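Local structure of iron-sulfur cluster assembly scaffold protein IscU (1SU0) at residues A[11-16]-A[72-77]; A[44-49]-A[136-141]; A[95-100]-A[107-112]. The protein probably serves as a scaffold on which iron-sulfur clusters are built with sulfur from IscS and then handed on to other proteins. One frame throughout, in Å; residues are numbered along the deposited sequence.

Contact 1 (A[11-16]-A[72-77]); sequences MAVVAD and SSMMTD
Val13 is the first residue of 11-16 to meet helix 66-79, and it does so loosely: its CG1 lies 4.4 Å from CE of Met74, and its carbonyl oxygen is about as far from the same methyl. One residue on, Val14 comes closer. Its CG2 methyl, beside the backbone N, sits 4.0 Å from Met74 CE, and Val14 CA is equally near, so the thioether end rests on the helix backbone as well as on the branch. CB of Val14 points away from the other helix, yet CG2 still comes within contact of Met74 CE. The side chain of Val14 remains about 12 Å from the zinc ion.

Met74 does the reaching. Its CG stands anti to the carbonyl carbon (chi1 -64°), and the extended chain carries CE across to helix 8-19, although Val14 CA and Met74 CA are 8.9 Å apart. No hydrogen bond crosses between the segments. Just beyond 11-16, His17 also touches Met74, and its ND1 is hydrogen-bonded to Ser73 OG, a polar link beside the apolar one.

The contact pairs the N-terminal helix 8-19 with helix 66-79 within the NifU-like fold.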
# COMPACT_ATOMS: atom_id res chain seq x y z
N MET A 11 -7.29 15.61 3.66
CA MET A 11 -7.39 15.69 2.21
C MET A 11 -6.02 15.98 1.64
O MET A 11 -5.63 15.38 0.68
CB MET A 11 -8.41 16.76 1.78
CG MET A 11 -8.60 16.96 0.24
SD MET A 11 -9.62 15.54 -0.77
CE MET A 11 -8.40 14.04 -0.69
N ALA A 12 -5.28 16.86 2.28
CA ALA A 12 -3.94 17.23 1.83
C ALA A 12 -2.98 16.05 1.93
O ALA A 12 -2.11 15.88 1.09
CB ALA A 12 -3.43 18.40 2.61
N VAL A 13 -3.15 15.22 2.94
CA VAL A 13 -2.27 14.06 3.11
C VAL A 13 -2.59 12.98 2.07
O VAL A 13 -1.68 12.42 1.47
CB VAL A 13 -2.34 13.53 4.56
CG1 VAL A 13 -1.64 12.21 4.70
CG2 VAL A 13 -1.72 14.56 5.50
N VAL A 14 -3.86 12.72 1.80
CA VAL A 14 -4.24 11.76 0.79
C VAL A 14 -3.87 12.26 -0.61
O VAL A 14 -3.35 11.51 -1.42
CB VAL A 14 -5.73 11.48 0.84
CG1 VAL A 14 -6.13 10.58 -0.35
CG2 VAL A 14 -6.13 10.85 2.18
N ALA A 15 -4.16 13.53 -0.88
CA ALA A 15 -3.74 14.16 -2.13
C ALA A 15 -2.24 14.11 -2.38
O ALA A 15 -1.82 13.84 -3.50
CB ALA A 15 -4.23 15.59 -2.19
N ASP A 16 -1.45 14.33 -1.33
CA ASP A 16 0.01 14.29 -1.42
C ASP A 16 0.51 12.93 -1.78
O ASP A 16 1.51 12.81 -2.48
CB ASP A 16 0.64 14.68 -0.08
CG ASP A 16 2.18 14.72 -0.13
OD1 ASP A 16 2.75 15.59 -0.82
OD2 ASP A 16 2.90 13.88 0.47
N SER A 72 -0.85 2.80 -2.45
CA SER A 72 0.45 2.23 -2.71
C SER A 72 1.52 3.01 -1.99
O SER A 72 2.41 2.44 -1.34
CB SER A 72 0.72 2.22 -4.21
OG SER A 72 -0.30 1.48 -4.86
N SER A 73 1.43 4.32 -2.07
CA SER A 73 2.43 5.19 -1.49
C SER A 73 2.46 4.98 0.02
O SER A 73 3.52 4.77 0.61
CB SER A 73 2.13 6.63 -1.89
OG SER A 73 2.90 7.53 -1.16
N MET A 74 1.30 4.98 0.63
CA MET A 74 1.19 4.78 2.08
C MET A 74 1.64 3.37 2.53
O MET A 74 2.25 3.18 3.58
CB MET A 74 -0.24 5.04 2.51
CG MET A 74 -0.72 6.48 2.31
SD MET A 74 -2.71 6.56 2.29
CE MET A 74 -3.01 8.47 2.75
N MET A 75 1.33 2.36 1.72
CA MET A 75 1.80 1.00 1.98
C MET A 75 3.33 0.96 2.13
O MET A 75 3.84 0.34 3.06
CB MET A 75 1.31 0.08 0.87
CG MET A 75 1.73 -1.38 1.03
SD MET A 75 3.53 -1.71 0.33
CE MET A 75 3.26 -1.32 -1.62
N THR A 76 4.07 1.65 1.26
CA THR A 76 5.53 1.64 1.31
C THR A 76 6.04 2.22 2.61
O THR A 76 6.99 1.71 3.19
CB THR A 76 6.18 2.45 0.14
OG1 THR A 76 5.91 3.85 0.29
CG2 THR A 76 5.62 2.06 -1.22
N ASP A 77 5.44 3.31 3.05
CA ASP A 77 5.84 3.93 4.29
C ASP A 77 5.64 2.94 5.44
O ASP A 77 6.46 2.88 6.36
CB ASP A 77 4.98 5.16 4.57
CG ASP A 77 5.41 6.40 3.80
OD1 ASP A 77 6.40 6.39 3.06
OD2 ASP A 77 4.77 7.46 3.92

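Contact 2 (A[44-49]-A[136-141]); sequences ISLTVK and KEAIKR
Val48 and Ala138 meet where 44-49 and 136-141 come closest, their CA atoms being 6.6 Å apart. CB of each points toward the other segment, and CG2 of Val48 closes to 3.8 Å from Ala138 CB. The torsion explains which branch is used: with CG1 anti to the backbone N (chi1 -178°), CG2 falls on the N side of the residue and faces the helix. Val48 CB itself is 4.2 Å from the alanine methyl. Such a short side chain lets the helix backbone approach the strand this nearly. Leu46, two residues earlier on the same face, adds a looser touch, its CD1 standing 4.4 Å from Ala138 CB. One methyl thus receives both strand residues, all three buried, and no hydrogen bond crosses.

The other side of the helix is looser. Lys136 directs its CB away from the strand, and Lys140 and Arg141 are exposed where the helix gives out and the model ends.

Strand 43-50 is the middle strand of the antiparallel sheet, between 33-36 and 55-63. Thr47, buried, turns from the helix to the other face of the sheet, where its OG1 is hydrogen-bonded to the backbone N of Leu27. Helix 122-139 packs on the near face: Ala138 also touches Val33 of strand 33-36. Beside it Val48 and Leu46 meet Ile58 of strand 55-63, and on another side of the helix Ile139 meets Ala87 and Leu88 of helix 84-97.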
# COMPACT_ATOMS: atom_id res chain seq x y z
N ILE A 44 0.61 -1.87 -10.87
CA ILE A 44 1.78 -1.54 -10.08
C ILE A 44 2.94 -2.51 -10.25
O ILE A 44 2.76 -3.71 -10.31
CB ILE A 44 1.40 -1.42 -8.59
CG1 ILE A 44 2.60 -0.94 -7.78
CG2 ILE A 44 0.83 -2.76 -8.08
CD1 ILE A 44 2.25 -0.46 -6.41
N SER A 45 4.13 -1.95 -10.32
CA SER A 45 5.35 -2.69 -10.38
C SER A 45 5.99 -2.31 -9.08
O SER A 45 6.31 -1.14 -8.86
CB SER A 45 6.17 -2.23 -11.58
OG SER A 45 7.40 -2.91 -11.69
N LEU A 46 6.15 -3.29 -8.21
CA LEU A 46 6.63 -3.10 -6.86
C LEU A 46 7.93 -3.89 -6.72
O LEU A 46 7.90 -5.10 -6.53
CB LEU A 46 5.56 -3.60 -5.88
CG LEU A 46 5.56 -3.19 -4.40
CD1 LEU A 46 5.65 -4.38 -3.50
CD2 LEU A 46 6.66 -2.17 -4.06
N THR A 47 9.07 -3.21 -6.84
CA THR A 47 10.36 -3.80 -6.51
C THR A 47 10.60 -3.75 -5.01
O THR A 47 10.49 -2.68 -4.40
CB THR A 47 11.51 -3.04 -7.19
OG1 THR A 47 11.45 -1.65 -6.83
CG2 THR A 47 11.39 -3.08 -8.71
N VAL A 48 10.92 -4.89 -4.40
CA VAL A 48 11.24 -4.90 -2.97
C VAL A 48 12.60 -5.53 -2.70
O VAL A 48 12.91 -6.63 -3.20
CB VAL A 48 10.18 -5.64 -2.14
CG1 VAL A 48 10.53 -5.58 -0.66
CG2 VAL A 48 8.81 -5.03 -2.37
N LYS A 49 13.39 -4.82 -1.91
CA LYS A 49 14.69 -5.28 -1.47
C LYS A 49 14.60 -5.80 -0.03
O LYS A 49 13.98 -5.18 0.82
CB LYS A 49 15.68 -4.11 -1.54
CG LYS A 49 17.12 -4.46 -1.24
CD LYS A 49 18.01 -3.24 -1.44
CE LYS A 49 19.43 -3.51 -0.99
NZ LYS A 49 20.06 -4.61 -1.78
N LYS A 136 2.47 -8.81 -0.71
CA LYS A 136 2.32 -10.21 -0.29
C LYS A 136 3.10 -11.14 -1.22
O LYS A 136 3.79 -12.06 -0.78
CB LYS A 136 0.84 -10.61 -0.30
CG LYS A 136 0.01 -10.05 0.87
CD LYS A 136 -1.27 -10.86 0.95
CE LYS A 136 -2.33 -10.25 1.82
NZ LYS A 136 -3.63 -10.89 1.45
N GLU A 137 2.99 -10.87 -2.52
CA GLU A 137 3.66 -11.67 -3.53
C GLU A 137 5.18 -11.50 -3.46
O GLU A 137 5.92 -12.49 -3.56
CB GLU A 137 3.16 -11.32 -4.92
CG GLU A 137 2.00 -12.18 -5.40
CD GLU A 137 0.66 -11.72 -4.85
OE1 GLU A 137 0.54 -11.52 -3.61
OE2 GLU A 137 -0.27 -11.55 -5.69
N ALA A 138 5.62 -10.25 -3.29
CA ALA A 138 7.05 -9.93 -3.21
C ALA A 138 7.77 -10.65 -2.06
O ALA A 138 8.86 -11.20 -2.22
CB ALA A 138 7.26 -8.44 -3.10
N ILE A 139 7.15 -10.63 -0.90
CA ILE A 139 7.70 -11.27 0.29
C ILE A 139 7.79 -12.77 0.06
O ILE A 139 8.86 -13.40 0.23
CB ILE A 139 6.77 -10.95 1.46
CG1 ILE A 139 7.02 -9.51 1.92
CG2 ILE A 139 6.97 -11.92 2.59
CD1 ILE A 139 5.98 -8.97 2.85
N LYS A 140 6.67 -13.34 -0.38
CA LYS A 140 6.59 -14.77 -0.63
C LYS A 140 7.45 -15.20 -1.84
O LYS A 140 7.43 -16.35 -2.26
CB LYS A 140 5.11 -15.19 -0.75
CG LYS A 140 4.50 -15.14 -2.14
CD LYS A 140 3.48 -16.26 -2.35
CE LYS A 140 3.34 -16.64 -3.81
NZ LYS A 140 4.62 -17.15 -4.37
N ARG A 141 8.21 -14.23 -2.36
CA ARG A 141 9.10 -14.36 -3.49
C ARG A 141 8.34 -14.79 -4.74
O ARG A 141 8.26 -15.98 -5.04
CB ARG A 141 10.28 -15.28 -3.17
CG ARG A 141 11.30 -14.65 -2.22
CD ARG A 141 12.23 -15.65 -1.57
NE ARG A 141 11.50 -16.54 -0.67
CZ ARG A 141 12.03 -17.58 -0.05
NH1 ARG A 141 13.32 -17.88 -0.20
NH2 ARG A 141 11.27 -18.32 0.75

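Contact 3 (A[95-100]-A[107-112]); sequences SEMVQG and KELGEA
A Schellman motif ends helix 84-97, and Met97, in its last turn, packs against the loop segment 107-112, which precedes helix 122-139. The ends of Met97 and Leu109 meet head on, though their CA atoms are 10.1 Å apart. SD of Met97 lies 3.8 Å from Leu109 CD2, and its CE is little farther from the same methyl. Bending at the last torsion (chi3 74°) carries CE on to the backbone of the loop, where it stands 3.4 Å from the carbonyl oxygen of Ala112. That is van der Waals contact of a methyl with a carbonyl; no hydrogen bond joins the segments.

The motif closes the helix just beyond Met97. Gly100, at positive phi (85°), is its C-prime residue: Gly100 N bonds back to Met97 O at 3.0 Å, and Gln101 N returns to Glu96 O.

Around this pair, Leu109 further touches Leu90 and Ile93 of helix 84-97, and Ala112 touches Phe94 of the same helix, while Met97 also meets Gln106 and Ala116 of the loop.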
# COMPACT_ATOMS: atom_id res chain seq x y z
N SER A 95 -6.44 -4.74 4.94
CA SER A 95 -7.49 -5.49 4.29
C SER A 95 -8.74 -5.61 5.15
O SER A 95 -9.85 -5.43 4.65
CB SER A 95 -6.96 -6.89 3.96
OG SER A 95 -7.70 -7.44 2.91
N GLU A 96 -8.58 -5.86 6.45
CA GLU A 96 -9.71 -5.93 7.37
C GLU A 96 -10.31 -4.59 7.69
O GLU A 96 -11.50 -4.49 7.96
CB GLU A 96 -9.29 -6.52 8.71
CG GLU A 96 -9.11 -8.01 8.74
CD GLU A 96 -8.30 -8.41 9.95
OE1 GLU A 96 -7.68 -9.49 9.86
OE2 GLU A 96 -8.28 -7.64 10.97
N MET A 97 -9.47 -3.57 7.75
CA MET A 97 -9.95 -2.22 7.99
C MET A 97 -10.87 -1.72 6.84
O MET A 97 -11.90 -1.11 7.07
CB MET A 97 -8.76 -1.28 8.15
CG MET A 97 -9.15 0.19 8.31
SD MET A 97 -7.60 1.37 8.23
CE MET A 97 -7.17 1.35 6.32
N VAL A 98 -10.46 -2.00 5.61
CA VAL A 98 -11.26 -1.59 4.44
C VAL A 98 -12.45 -2.54 4.23
O VAL A 98 -13.09 -2.51 3.18
CB VAL A 98 -10.41 -1.48 3.14
CG1 VAL A 98 -9.31 -0.41 3.32
CG2 VAL A 98 -9.81 -2.82 2.74
N GLN A 99 -12.78 -3.37 5.22
CA GLN A 99 -14.06 -4.08 5.18
C GLN A 99 -14.87 -3.74 6.40
O GLN A 99 -15.77 -4.49 6.77
CB GLN A 99 -13.84 -5.58 5.05
CG GLN A 99 -12.76 -5.86 4.04
CD GLN A 99 -12.56 -7.32 3.75
OE1 GLN A 99 -12.48 -8.15 4.67
NE2 GLN A 99 -12.47 -7.65 2.46
N GLY A 100 -14.56 -2.60 7.00
CA GLY A 100 -15.35 -2.02 8.08
C GLY A 100 -15.06 -2.53 9.48
O GLY A 100 -15.84 -2.25 10.39
N LYS A 107 -3.52 1.77 13.82
CA LYS A 107 -2.50 2.76 14.11
C LYS A 107 -1.15 2.42 13.51
O LYS A 107 -0.41 3.33 13.16
CB LYS A 107 -2.34 2.90 15.62
CG LYS A 107 -3.44 3.73 16.28
CD LYS A 107 -3.49 3.53 17.78
CE LYS A 107 -2.12 3.74 18.43
NZ LYS A 107 -2.15 3.45 19.93
N GLU A 108 -0.83 1.13 13.40
CA GLU A 108 0.46 0.66 12.88
C GLU A 108 0.58 0.78 11.37
O GLU A 108 1.60 0.45 10.79
CB GLU A 108 0.67 -0.81 13.25
CG GLU A 108 0.64 -1.09 14.74
CD GLU A 108 1.61 -0.21 15.48
OE1 GLU A 108 2.79 -0.20 15.05
OE2 GLU A 108 1.20 0.48 16.45
N LEU A 109 -0.50 1.21 10.74
CA LEU A 109 -0.59 1.38 9.30
C LEU A 109 -0.11 2.76 8.91
O LEU A 109 0.10 3.03 7.73
CB LEU A 109 -2.06 1.27 8.90
CG LEU A 109 -2.66 0.02 8.28
CD1 LEU A 109 -1.86 -1.19 8.53
CD2 LEU A 109 -4.14 -0.15 8.71
N GLY A 110 0.05 3.65 9.90
CA GLY A 110 0.47 5.03 9.67
C GLY A 110 -0.55 5.83 8.87
O GLY A 110 -1.74 5.80 9.16
N GLU A 111 -0.09 6.56 7.86
CA GLU A 111 -1.02 7.41 7.11
C GLU A 111 -2.03 6.60 6.28
O GLU A 111 -3.08 7.10 6.00
CB GLU A 111 -0.28 8.47 6.27
CG GLU A 111 0.26 9.62 7.10
CD GLU A 111 1.21 10.53 6.32
OE1 GLU A 111 1.14 10.55 5.10
OE2 GLU A 111 2.05 11.20 6.94
N ALA A 112 -1.71 5.37 5.91
CA ALA A 112 -2.69 4.44 5.32
C ALA A 112 -3.96 4.30 6.17
O ALA A 112 -4.99 3.87 5.69
CB ALA A 112 -2.10 3.07 5.13

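Overall arrangement
From the N terminus, helix 8-19 comes first, and contact 1 closes a loop from it, through all three strands, to helix 66-79. Contact 2 begins inside that loop, on strand 43-50, and closes only at the end of helix 122-139, so contacts 1 and 2 cross. Contact 3 follows contact 1 in series, closing the short loop after helix 84-97, and is nested inside the span of contact 2. Contacts 1 and 3 touch: Met74 SD is 3.7 Å from Ala112 CA. Contacts 1 and 2 also meet, Ser72 OG lying 3.6 Å from Ile44 CD1. Helix 66-79 thus connects the N-terminal helix, the sheet and the 107-112 loop.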